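Local coordinates for protein peptidoglycan N-acetylglucosamine deacetylase (Agathobacter rectalis, PDB 5JMU) that probably removes acetyl groups from the N-acetylglucosamine units of peptidoglycan, acting through its zinc-binding catalytic domain as a hydrolase of non-peptide carbon-nitrogen bonds, at residues V15-K20 against S216-H221; G36-L41 against I63-K68; Y44-T49 against W202-G207; S112-P117 against N138-R143. All blocks are in the same frame, centred on the assembly; numbering follows the deposited sequence.

Contact 1 of 4, residues V15-K20 against S216-H221; sequences VNPGNK and SSPMSH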
loop_
_atom_site.group_PDB
_atom_site.type_symbol
_atom_site.label_atom_id
_atom_site.label_comp_id
_atom_site.label_asym_id
_atom_site.label_seq_id
_atom_site.Cartn_x
_atom_site.Cartn_y
_atom_site.Cartn_z
ATOM N N VAL A 15 -2.655 -17.213 -6.553
ATOM C CA VAL A 15 -2.126 -18.376 -5.857
ATOM C C VAL A 15 -2.454 -18.260 -4.385
ATOM O O VAL A 15 -2.097 -17.285 -3.733
ATOM C CB VAL A 15 -0.608 -18.453 -6.080
ATOM C CG1 VAL A 15 0.027 -19.623 -5.304
ATOM C CG2 VAL A 15 -0.332 -18.557 -7.538
ATOM N N ASN A 16 -3.119 -19.281 -3.846
ATOM C CA ASN A 16 -3.445 -19.255 -2.425
ATOM C C ASN A 16 -2.166 -19.192 -1.561
ATOM O O ASN A 16 -1.317 -20.042 -1.708
ATOM C CB ASN A 16 -4.257 -20.502 -2.078
ATOM C CG ASN A 16 -4.820 -20.434 -0.674
ATOM O OD1 ASN A 16 -4.096 -20.583 0.291
ATOM N ND2 ASN A 16 -6.111 -20.202 -0.564
ATOM N N PRO A 17 -2.043 -18.174 -0.678
ATOM C CA PRO A 17 -0.814 -17.934 0.091
ATOM C C PRO A 17 -0.765 -18.722 1.377
ATOM O O PRO A 17 0.266 -18.653 2.055
ATOM C CB PRO A 17 -0.880 -16.432 0.406
ATOM C CG PRO A 17 -2.351 -16.188 0.557
ATOM C CD PRO A 17 -3.003 -17.062 -0.536
ATOM N N GLY A 18 -1.811 -19.498 1.694
ATOM C CA GLY A 18 -1.827 -20.249 2.935
ATOM C C GLY A 18 -2.772 -19.626 3.937
ATOM O O GLY A 18 -3.663 -18.854 3.603
ATOM N N ASN A 19 -2.547 -19.935 5.198
ATOM C CA ASN A 19 -3.464 -19.476 6.228
ATOM C C ASN A 19 -2.759 -18.572 7.240
ATOM O O ASN A 19 -1.540 -18.692 7.438
ATOM C CB ASN A 19 -4.084 -20.683 6.918
ATOM C CG ASN A 19 -4.883 -21.521 5.951
ATOM O OD1 ASN A 19 -5.676 -20.989 5.165
ATOM N ND2 ASN A 19 -4.593 -22.821 5.914
ATOM N N LYS A 20 -3.544 -17.703 7.876
ATOM C CA LYS A 20 -3.046 -16.727 8.866
ATOM C C LYS A 20 -1.915 -15.909 8.242
ATOM O O LYS A 20 -0.767 -15.910 8.716
ATOM C CB LYS A 20 -2.634 -17.427 10.162
ATOM C CG LYS A 20 -3.850 -17.933 10.925
ATOM C CD LYS A 20 -3.498 -18.798 12.117
ATOM C CE LYS A 20 -3.114 -17.972 13.262
ATOM N NZ LYS A 20 -3.116 -18.818 14.485
ATOM N N SER A 216 1.151 -12.670 -7.944
ATOM C CA SER A 216 0.320 -13.858 -7.788
ATOM C C SER A 216 -0.474 -13.841 -6.478
ATOM O O SER A 216 -1.227 -14.785 -6.220
ATOM C CB SER A 216 1.186 -15.120 -7.904
ATOM O OG SER A 216 2.274 -15.015 -7.041
ATOM N N SER A 217 -0.311 -12.794 -5.647
ATOM C CA SER A 217 -1.096 -12.689 -4.412
ATOM C C SER A 217 -2.563 -12.406 -4.704
ATOM O O SER A 217 -2.896 -11.668 -5.639
ATOM C CB SER A 217 -0.582 -11.562 -3.497
ATOM O OG SER A 217 0.788 -11.756 -3.206
ATOM N N PRO A 218 -3.448 -12.928 -3.845
ATOM C CA PRO A 218 -4.833 -12.420 -3.911
ATOM C C PRO A 218 -4.843 -10.925 -3.580
ATOM O O PRO A 218 -4.118 -10.512 -2.673
ATOM C CB PRO A 218 -5.575 -13.264 -2.850
ATOM C CG PRO A 218 -4.479 -13.618 -1.820
ATOM C CD PRO A 218 -3.214 -13.847 -2.715
HETATM N N MSE A 219 -5.592 -10.117 -4.338
HETATM C CA MSE A 219 -5.735 -8.700 -4.013
HETATM C C MSE A 219 -6.957 -8.484 -3.125
HETATM O O MSE A 219 -7.936 -9.230 -3.189
HETATM C CB MSE A 219 -5.900 -7.847 -5.300
HETATM C CG MSE A 219 -4.737 -7.934 -6.295
HETATM SE SE MSE A 219 -3.192 -6.937 -5.685
HETATM C CE MSE A 219 -1.963 -8.405 -5.243
ATOM N N SER A 220 -6.898 -7.435 -2.320
ATOM C CA SER A 220 -8.041 -7.032 -1.518
ATOM C C SER A 220 -8.716 -5.898 -2.282
ATOM O O SER A 220 -8.060 -4.860 -2.510
ATOM C CB SER A 220 -7.567 -6.575 -0.132
ATOM O OG SER A 220 -8.644 -6.119 0.651
ATOM N N HIS A 221 -9.967 -6.106 -2.721
ATOM C CA HIS A 221 -10.702 -5.060 -3.456
ATOM C C HIS A 221 -11.943 -4.605 -2.723
ATOM O O HIS A 221 -12.807 -5.433 -2.355
ATOM C CB HIS A 221 -11.150 -5.537 -4.846
ATOM C CG HIS A 221 -10.033 -5.675 -5.828
ATOM N ND1 HIS A 221 -10.219 -6.165 -7.109
ATOM C CD2 HIS A 221 -8.710 -5.393 -5.719
ATOM C CE1 HIS A 221 -9.057 -6.184 -7.745
ATOM N NE2 HIS A 221 -8.129 -5.708 -6.929
#
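With chi1 at 177°, Val15 turns CG2 to the side of its backbone N and brings this methyl to 3.8 Å from Ser216 CB. Directly beside this apolar touch runs the one hydrogen bond between the two loops, from Val15 N to Ser216 O at 2.8 Å; it is almost straight (176°), with the donor in the carbonyl plane. Two residues on, the prolines meet by their ring CH2 groups: Pro17 CD lies 3.9 Å from Pro218 CD, and the CG atoms of Pro17 and Pro218 are 4.1 Å apart. Pro218 CD also comes within 3.8 Å of Val15 O, so this ring sits in the angle between the Val15 carbonyl and the Pro17 ring. An Asx turn runs across Pro17, Asn16 OD1 accepting from Gly18 N at 2.9 Å. With an alanine at Pro17, Pro218 would probably lose the CG and CD it packs on, and the backbone within the turn would be freer to move. Although the contact lies at the surface, both prolines and Ser217 rest on Tyr23 of strand 21-27. It thus joins the loop leading into that strand to the tail that follows strand 209-210, its parallel neighbour.

Contact 2 of 4, residues G36-L41 against I63-K68; sequences GLLDVL and IAEEAK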
loop_
_atom_site.group_PDB
_atom_site.type_symbol
_atom_site.label_atom_id
_atom_site.label_comp_id
_atom_site.label_asym_id
_atom_site.label_seq_id
_atom_site.Cartn_x
_atom_site.Cartn_y
_atom_site.Cartn_z
ATOM N N GLY A 36 14.187 3.858 9.380
ATOM C CA GLY A 36 14.026 3.200 10.662
ATOM C C GLY A 36 13.070 2.009 10.561
ATOM O O GLY A 36 13.283 0.974 11.185
ATOM N N LEU A 37 12.002 2.173 9.772
ATOM C CA LEU A 37 11.044 1.099 9.508
ATOM C C LEU A 37 11.760 -0.055 8.790
ATOM O O LEU A 37 11.576 -1.226 9.139
ATOM C CB LEU A 37 9.875 1.630 8.662
ATOM C CG LEU A 37 8.904 0.545 8.161
ATOM C CD1 LEU A 37 8.324 -0.327 9.319
ATOM C CD2 LEU A 37 7.767 1.211 7.380
ATOM N N LEU A 38 12.571 0.261 7.781
ATOM C CA LEU A 38 13.311 -0.810 7.081
ATOM C C LEU A 38 14.219 -1.606 8.035
ATOM O O LEU A 38 14.400 -2.819 7.885
ATOM C CB LEU A 38 14.138 -0.228 5.933
ATOM C CG LEU A 38 13.280 0.343 4.820
ATOM C CD1 LEU A 38 14.257 0.895 3.752
ATOM C CD2 LEU A 38 12.378 -0.750 4.237
ATOM N N ASP A 39 14.792 -0.922 9.018
ATOM C CA ASP A 39 15.676 -1.546 9.982
ATOM C C ASP A 39 14.865 -2.497 10.860
ATOM O O ASP A 39 15.311 -3.599 11.195
ATOM C CB ASP A 39 16.360 -0.469 10.846
ATOM C CG ASP A 39 17.405 0.330 10.072
ATOM O OD1 ASP A 39 17.814 -0.114 8.989
ATOM O OD2 ASP A 39 17.826 1.402 10.557
ATOM N N VAL A 40 13.665 -2.063 11.260
ATOM C CA VAL A 40 12.796 -2.951 12.061
ATOM C C VAL A 40 12.383 -4.198 11.264
ATOM O O VAL A 40 12.416 -5.323 11.791
ATOM C CB VAL A 40 11.522 -2.216 12.542
ATOM C CG1 VAL A 40 10.460 -3.196 13.105
ATOM C CG2 VAL A 40 11.865 -1.175 13.587
ATOM N N LEU A 41 11.995 -3.992 10.006
ATOM C CA LEU A 41 11.587 -5.129 9.174
ATOM C C LEU A 41 12.753 -6.109 9.026
ATOM O O LEU A 41 12.541 -7.334 9.081
ATOM C CB LEU A 41 11.075 -4.646 7.805
ATOM C CG LEU A 41 9.799 -3.814 7.875
ATOM C CD1 LEU A 41 9.523 -3.155 6.516
ATOM C CD2 LEU A 41 8.576 -4.650 8.384
ATOM N N ILE A 63 13.328 4.463 -2.040
ATOM C CA ILE A 63 12.619 3.539 -2.929
ATOM C C ILE A 63 13.611 2.465 -3.422
ATOM O O ILE A 63 13.285 1.270 -3.460
ATOM C CB ILE A 63 12.003 4.281 -4.099
ATOM C CG1 ILE A 63 10.905 5.191 -3.572
ATOM C CG2 ILE A 63 11.495 3.305 -5.208
ATOM C CD1 ILE A 63 10.362 6.185 -4.651
ATOM N N ALA A 64 14.815 2.894 -3.797
ATOM C CA ALA A 64 15.858 1.940 -4.159
ATOM C C ALA A 64 16.153 0.998 -3.000
ATOM O O ALA A 64 16.317 -0.184 -3.198
ATOM C CB ALA A 64 17.158 2.671 -4.601
ATOM N N GLU A 65 16.245 1.537 -1.786
ATOM C CA GLU A 65 16.542 0.694 -0.615
ATOM C C GLU A 65 15.413 -0.306 -0.316
ATOM O O GLU A 65 15.681 -1.453 0.096
ATOM C CB GLU A 65 16.807 1.581 0.615
ATOM C CG GLU A 65 17.494 0.836 1.759
ATOM C CD GLU A 65 18.898 0.289 1.428
ATOM O OE1 GLU A 65 19.582 0.800 0.512
ATOM O OE2 GLU A 65 19.334 -0.665 2.112
ATOM N N GLU A 66 14.162 0.125 -0.479
ATOM C CA GLU A 66 13.040 -0.785 -0.248
ATOM C C GLU A 66 13.150 -2.009 -1.161
ATOM O O GLU A 66 13.000 -3.162 -0.730
ATOM C CB GLU A 66 11.702 -0.066 -0.477
ATOM C CG GLU A 66 11.395 0.929 0.652
ATOM C CD GLU A 66 10.286 1.919 0.313
ATOM O OE1 GLU A 66 9.709 1.887 -0.800
ATOM O OE2 GLU A 66 10.035 2.823 1.168
ATOM N N ALA A 67 13.413 -1.757 -2.433
ATOM C CA ALA A 67 13.516 -2.861 -3.380
ATOM C C ALA A 67 14.755 -3.707 -3.077
ATOM O O ALA A 67 14.684 -4.948 -3.127
ATOM C CB ALA A 67 13.539 -2.340 -4.831
ATOM N N LYS A 68 15.887 -3.055 -2.780
ATOM C CA LYS A 68 17.118 -3.792 -2.533
ATOM C C LYS A 68 16.955 -4.758 -1.386
ATOM O O LYS A 68 17.553 -5.870 -1.420
ATOM C CB LYS A 68 18.291 -2.820 -2.244
ATOM C CG LYS A 68 19.608 -3.452 -1.849
ATOM C CD LYS A 68 20.659 -2.366 -1.596
ATOM C CE LYS A 68 22.033 -2.983 -1.335
ATOM N NZ LYS A 68 23.030 -1.945 -0.889
#
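Leu38 meets the carboxylate-bearing chains of Glu65 and Glu66 through their methylenes, not through the flat groups themselves. Leu38 CD1 approaches Glu65 CG to 3.8 Å and Glu65 CB to 4.1 Å, the two side chains crossing at a slant. On its other branch, Leu38 CD2 lies 4.1 Å from Glu66 CG, and here the chains cross at about a right angle. The forked end of one leucine is therefore divided between two successive residues of the facing helix. Glu65 has its CG anti to the backbone N (chi1 -164°) and then bends at chi2 (63°), an arrangement that offers the CH2 to the leucine while OE2 forms a salt bridge with Arg69. Arg69 also pairs with Asp39 of the first helix, which gives the helices an ionic link beside the apolar one. Glu66 runs extended beyond CG, and its side chain touches Phe50 and Val52 of strand 49-53; Leu38 touches Phe50 as well. Helices 34-43 and 61-68 thus lie next to each other over that strand. Alternating with the parallel neighbours 21-27, 49-53 and 72-77, they form two successive beta-alpha-beta crossovers, as expected of the distorted beta/alpha barrel of NodB-type polysaccharide deacetylases.

Contact 3 of 4, residues Y44-T49 against W202-G207; sequences YNVKAT and WGQANG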
loop_
_atom_site.group_PDB
_atom_site.type_symbol
_atom_site.label_atom_id
_atom_site.label_comp_id
_atom_site.label_asym_id
_atom_site.label_seq_id
_atom_site.Cartn_x
_atom_site.Cartn_y
_atom_site.Cartn_z
ATOM N N TYR A 44 13.362 -8.431 12.054
ATOM C CA TYR A 44 12.442 -9.564 12.191
ATOM C C TYR A 44 12.395 -10.375 10.906
ATOM O O TYR A 44 11.598 -11.292 10.794
ATOM C CB TYR A 44 11.026 -9.065 12.578
ATOM C CG TYR A 44 11.072 -8.549 14.001
ATOM C CD1 TYR A 44 10.917 -9.419 15.079
ATOM C CD2 TYR A 44 11.392 -7.217 14.267
ATOM C CE1 TYR A 44 11.023 -8.966 16.377
ATOM C CE2 TYR A 44 11.517 -6.755 15.588
ATOM C CZ TYR A 44 11.321 -7.623 16.616
ATOM O OH TYR A 44 11.467 -7.169 17.917
ATOM N N ASN A 45 13.236 -10.003 9.935
ATOM C CA ASN A 45 13.293 -10.711 8.647
ATOM C C ASN A 45 11.907 -10.806 7.977
ATOM O O ASN A 45 11.463 -11.876 7.528
ATOM C CB ASN A 45 13.901 -12.090 8.862
ATOM C CG ASN A 45 14.269 -12.797 7.544
ATOM O OD1 ASN A 45 14.671 -12.166 6.584
ATOM N ND2 ASN A 45 14.117 -14.095 7.519
ATOM N N VAL A 46 11.220 -9.671 7.903
ATOM C CA VAL A 46 9.880 -9.576 7.317
ATOM C C VAL A 46 9.919 -8.681 6.082
ATOM O O VAL A 46 10.613 -7.645 6.106
ATOM C CB VAL A 46 8.874 -8.985 8.374
ATOM C CG1 VAL A 46 7.593 -8.395 7.718
ATOM C CG2 VAL A 46 8.549 -10.088 9.477
ATOM N N LYS A 47 9.187 -9.068 5.031
ATOM C CA LYS A 47 9.063 -8.234 3.844
ATOM C C LYS A 47 7.682 -7.585 3.862
ATOM O O LYS A 47 6.708 -8.159 4.372
ATOM C CB LYS A 47 9.262 -9.024 2.553
ATOM C CG LYS A 47 10.562 -9.868 2.565
ATOM C CD LYS A 47 11.813 -9.004 2.934
ATOM C CE LYS A 47 13.050 -9.863 3.084
ATOM N NZ LYS A 47 14.238 -9.077 3.462
ATOM N N ALA A 48 7.601 -6.367 3.339
ATOM C CA ALA A 48 6.347 -5.630 3.317
ATOM C C ALA A 48 6.149 -5.030 1.945
ATOM O O ALA A 48 6.927 -5.281 1.014
ATOM C CB ALA A 48 6.350 -4.519 4.404
ATOM N N THR A 49 5.114 -4.204 1.823
ATOM C CA THR A 49 4.784 -3.604 0.549
ATOM C C THR A 49 4.686 -2.106 0.759
ATOM O O THR A 49 3.987 -1.666 1.662
ATOM C CB THR A 49 3.438 -4.139 0.027
ATOM O OG1 THR A 49 3.477 -5.559 -0.068
ATOM C CG2 THR A 49 3.135 -3.555 -1.345
ATOM N N TRP A 202 3.728 -9.869 17.921
ATOM C CA TRP A 202 2.461 -10.540 18.203
ATOM C C TRP A 202 2.100 -11.539 17.092
ATOM O O TRP A 202 1.728 -12.693 17.359
ATOM C CB TRP A 202 1.326 -9.520 18.378
ATOM C CG TRP A 202 0.037 -10.204 18.660
ATOM C CD1 TRP A 202 -0.459 -10.573 19.892
ATOM C CD2 TRP A 202 -0.918 -10.643 17.695
ATOM N NE1 TRP A 202 -1.659 -11.217 19.733
ATOM C CE2 TRP A 202 -1.975 -11.251 18.400
ATOM C CE3 TRP A 202 -0.998 -10.548 16.301
ATOM C CZ2 TRP A 202 -3.088 -11.798 17.741
ATOM C CZ3 TRP A 202 -2.093 -11.080 15.660
ATOM C CH2 TRP A 202 -3.119 -11.678 16.371
ATOM N N GLY A 203 2.200 -11.090 15.848
ATOM C CA GLY A 203 1.799 -11.951 14.752
ATOM C C GLY A 203 2.656 -13.203 14.728
ATOM O O GLY A 203 2.125 -14.320 14.629
ATOM N N GLN A 204 3.967 -13.036 14.858
ATOM C CA GLN A 204 4.823 -14.217 14.762
ATOM C C GLN A 204 4.569 -15.169 15.945
ATOM O O GLN A 204 4.600 -16.403 15.781
ATOM C CB GLN A 204 6.290 -13.795 14.655
ATOM C CG GLN A 204 6.534 -13.162 13.286
ATOM C CD GLN A 204 8.008 -12.951 12.953
ATOM O OE1 GLN A 204 8.850 -12.789 13.842
ATOM N NE2 GLN A 204 8.310 -12.901 11.661
ATOM N N ALA A 205 4.268 -14.606 17.110
ATOM C CA ALA A 205 3.995 -15.448 18.281
ATOM C C ALA A 205 2.635 -16.156 18.199
ATOM O O ALA A 205 2.378 -17.111 18.950
ATOM C CB ALA A 205 4.065 -14.590 19.592
ATOM N N ASN A 206 1.756 -15.678 17.317
ATOM C CA ASN A 206 0.418 -16.267 17.201
ATOM C C ASN A 206 0.176 -17.039 15.889
ATOM O O ASN A 206 -0.964 -17.248 15.510
ATOM C CB ASN A 206 -0.639 -15.193 17.368
ATOM C CG ASN A 206 -0.808 -14.820 18.831
ATOM O OD1 ASN A 206 -1.537 -15.498 19.557
ATOM N ND2 ASN A 206 -0.058 -13.797 19.292
ATOM N N GLY A 207 1.236 -17.447 15.211
ATOM C CA GLY A 207 1.080 -18.361 14.076
ATOM C C GLY A 207 0.857 -17.669 12.746
ATOM O O GLY A 207 0.586 -18.326 11.734
HETATM O O HOH W 1 11.550 -12.698 13.400
HETATM O O HOH W 2 10.718 -13.741 10.084
#
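Tyr44 O accepts hydrogen bonds from two waters, and each passes on to a different end of the Gln204 amide. Water 2 donates to Tyr44 O at 2.7 Å and accepts from Gln204 NE2 at 3.0 Å; water 1 donates to Tyr44 O at 3.0 Å and to Gln204 OE1 at 2.7 Å. The carbonyl and the amide are thus joined through solvent by both the N-H and the C=O of one side chain, which should restrict rotation of the amide about its last torsion. Gln204 reaches this position extended beyond CG (chi2 -169°). Its NE2 meets Val46 CG2 at 3.6 Å as the two side chains pass in opposite directions, while OE1 lies at the edge of the Tyr44 ring, 4.1 Å from CD1, with ring and amide planes turned 68° apart. The hydroxyl of Tyr44 is engaged by Glu197 of the same helix 196-205. Helix 34-43 ends here in a Schellman motif, with Asn45 at positive phi, and the chain turns toward strand 49-53. Val46, just after this turn, packs on Ile200 and Phe210 besides Gln204, so it is covered by helix 196-205 and by strand 209-210. At the end of that helix, Asn206 folds back: its ND2 donates to Trp202 O at 2.9 Å (167°), with the acceptor in the amide plane. The same nitrogen lies over one face of the Trp202 indole, toward its rim, and Trp202 meets the ring of Tyr208.

Contact 4 of 4, residues S112-P117 against N138-R143; sequences SIIRFP and NDVTAR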
loop_
_atom_site.group_PDB
_atom_site.type_symbol
_atom_site.label_atom_id
_atom_site.label_comp_id
_atom_site.label_asym_id
_atom_site.label_seq_id
_atom_site.Cartn_x
_atom_site.Cartn_y
_atom_site.Cartn_z
ATOM N N SER A 112 4.231 -3.159 -10.703
ATOM C CA SER A 112 3.138 -4.031 -11.149
ATOM C C SER A 112 1.802 -3.843 -10.425
ATOM O O SER A 112 0.778 -4.304 -10.913
ATOM C CB SER A 112 3.535 -5.506 -10.973
ATOM O OG SER A 112 4.654 -5.847 -11.800
ATOM N N ILE A 113 1.855 -3.208 -9.261
ATOM C CA ILE A 113 0.732 -3.094 -8.343
ATOM C C ILE A 113 0.599 -1.631 -7.970
ATOM O O ILE A 113 1.611 -0.931 -7.847
ATOM C CB ILE A 113 0.955 -3.946 -7.039
ATOM C CG1 ILE A 113 1.366 -5.380 -7.400
ATOM C CG2 ILE A 113 -0.351 -3.948 -6.157
ATOM C CD1 ILE A 113 1.695 -6.296 -6.165
ATOM N N ILE A 114 -0.641 -1.179 -7.820
ATOM C CA ILE A 114 -0.917 0.177 -7.356
ATOM C C ILE A 114 -1.911 0.175 -6.214
ATOM O O ILE A 114 -2.609 -0.832 -5.959
ATOM C CB ILE A 114 -1.457 1.098 -8.507
ATOM C CG1 ILE A 114 -2.931 0.778 -8.804
ATOM C CG2 ILE A 114 -0.645 0.917 -9.767
ATOM C CD1 ILE A 114 -3.593 1.857 -9.715
ATOM N N ARG A 115 -1.989 1.295 -5.490
ATOM C CA ARG A 115 -3.093 1.532 -4.564
ATOM C C ARG A 115 -3.622 2.914 -4.879
ATOM O O ARG A 115 -2.888 3.900 -4.770
ATOM C CB ARG A 115 -2.651 1.446 -3.111
ATOM C CG ARG A 115 -3.824 1.868 -2.137
ATOM C CD ARG A 115 -3.415 1.558 -0.704
ATOM N NE ARG A 115 -3.449 0.123 -0.438
ATOM C CZ ARG A 115 -2.738 -0.452 0.552
ATOM N NH1 ARG A 115 -1.924 0.295 1.309
ATOM N NH2 ARG A 115 -2.848 -1.772 0.804
ATOM N N PHE A 116 -4.896 2.997 -5.231
ATOM C CA PHE A 116 -5.495 4.287 -5.511
ATOM C C PHE A 116 -5.487 5.167 -4.273
ATOM O O PHE A 116 -5.830 4.684 -3.186
ATOM C CB PHE A 116 -6.953 4.112 -5.935
ATOM C CG PHE A 116 -7.143 3.479 -7.263
ATOM C CD1 PHE A 116 -6.982 4.201 -8.461
ATOM C CD2 PHE A 116 -7.493 2.125 -7.349
ATOM C CE1 PHE A 116 -7.214 3.613 -9.717
ATOM C CE2 PHE A 116 -7.705 1.510 -8.631
ATOM C CZ PHE A 116 -7.559 2.248 -9.816
ATOM N N PRO A 117 -5.137 6.461 -4.421
ATOM C CA PRO A 117 -5.289 7.364 -3.283
ATOM C C PRO A 117 -6.752 7.423 -2.838
ATOM O O PRO A 117 -7.669 7.587 -3.643
ATOM C CB PRO A 117 -4.759 8.705 -3.841
ATOM C CG PRO A 117 -3.657 8.241 -4.829
ATOM C CD PRO A 117 -4.324 7.066 -5.524
ATOM N N ASN A 138 -11.178 -0.241 -14.465
ATOM C CA ASN A 138 -11.098 -0.941 -15.737
ATOM C C ASN A 138 -9.837 -0.554 -16.531
ATOM O O ASN A 138 -9.171 -1.438 -17.100
ATOM C CB ASN A 138 -12.406 -0.696 -16.507
ATOM C CG ASN A 138 -13.594 -1.488 -15.893
ATOM O OD1 ASN A 138 -13.652 -2.709 -16.067
ATOM N ND2 ASN A 138 -14.526 -0.805 -15.165
ATOM N N ASP A 139 -9.471 0.714 -16.532
ATOM C CA ASP A 139 -8.283 1.146 -17.289
ATOM C C ASP A 139 -6.997 0.576 -16.689
ATOM O O ASP A 139 -6.075 0.199 -17.437
ATOM C CB ASP A 139 -8.208 2.669 -17.343
ATOM C CG ASP A 139 -9.352 3.279 -18.152
ATOM O OD1 ASP A 139 -9.722 2.692 -19.168
ATOM O OD2 ASP A 139 -9.915 4.294 -17.712
ATOM N N VAL A 140 -6.892 0.528 -15.365
ATOM C CA VAL A 140 -5.698 -0.003 -14.730
ATOM C C VAL A 140 -5.542 -1.474 -15.100
ATOM O O VAL A 140 -4.459 -1.953 -15.428
ATOM C CB VAL A 140 -5.802 0.225 -13.187
ATOM C CG1 VAL A 140 -4.849 -0.651 -12.396
ATOM C CG2 VAL A 140 -5.569 1.698 -12.874
ATOM N N THR A 141 -6.665 -2.208 -15.080
ATOM C CA THR A 141 -6.668 -3.621 -15.439
ATOM C C THR A 141 -6.249 -3.819 -16.897
ATOM O O THR A 141 -5.443 -4.735 -17.207
ATOM C CB THR A 141 -8.059 -4.201 -15.171
ATOM O OG1 THR A 141 -8.367 -3.985 -13.777
ATOM C CG2 THR A 141 -8.087 -5.680 -15.501
ATOM N N ALA A 142 -6.784 -2.984 -17.797
ATOM C CA ALA A 142 -6.438 -3.074 -19.227
ATOM C C ALA A 142 -4.944 -2.826 -19.429
ATOM O O ALA A 142 -4.330 -3.349 -20.384
ATOM C CB ALA A 142 -7.264 -2.051 -20.023
ATOM N N ARG A 143 -4.360 -1.984 -18.579
ATOM C CA ARG A 143 -2.921 -1.730 -18.650
ATOM C C ARG A 143 -2.054 -2.801 -17.986
ATOM O O ARG A 143 -0.817 -2.647 -17.939
ATOM C CB ARG A 143 -2.593 -0.370 -18.027
ATOM C CG ARG A 143 -3.166 0.702 -18.920
ATOM C CD ARG A 143 -3.292 2.067 -18.273
ATOM N NE ARG A 143 -2.027 2.779 -18.262
ATOM C CZ ARG A 143 -1.776 3.936 -18.870
ATOM N NH1 ARG A 143 -2.703 4.578 -19.578
ATOM N NH2 ARG A 143 -0.571 4.460 -18.740
#
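Ile114 sends a single atom across to Val140, and it is the last of its chain. CB and the CG2 branch stay clear of the helix; CG1 stands between the backbone N and the carbonyl carbon (chi1 76°) and carries the chain on, extended, to CD1. That methyl meets Val140 CG2 at 3.7 Å and Val140 CG1 at 3.9 Å, the two side chains approaching tip to tip. CD1 also lies above one face of the Phe116 ring, offset toward its rim. Phe116 in turn touches the same valine methyl, with CZ 3.7 Å from Val140 CG2. Val140 is modelled in two conformers, and the distances hold for one of them. Val140 also touches Phe93 and Leu145, whereas Phe116 stacks edge-to-face on Tyr147 and has its side chain about 6 Å from that of the zinc ligand His76. Between Ile114 and Phe116 in the chain, Arg115 O receives a hydrogen bond from His76 ND1, which puts this carbonyl, just past strand 113-114, in the second shell of the zinc. The atoms by which the three side chains meet are all carbon, so their contact rests on shape and burial; polar ties come from Arg143, just past the helix, which salt-bridges Glu97.

Contact 1 spans most of this catalytic domain of a longer, probably membrane-anchored protein, joining the loops that flank strands 21-27 and 209-210; the other three fall within the sequence between. Contact 2 closes before contact 4 opens, and the two lie on opposite sides of the chain's centre, with centres about 24 Å apart. Contacts 2 and 3 alternate along the chain: contact 2 uses helix 34-43 and contact 3 the loop that leaves it, and Leu41 O probably accepts from Val46 N. Both pack beside the parallel sheet. Contact 1 touches contact 3 through Lys20 NZ and Asn206 O, and contact 4 through Met219 and Ile113. Contact 4 is the one nearest the zinc site.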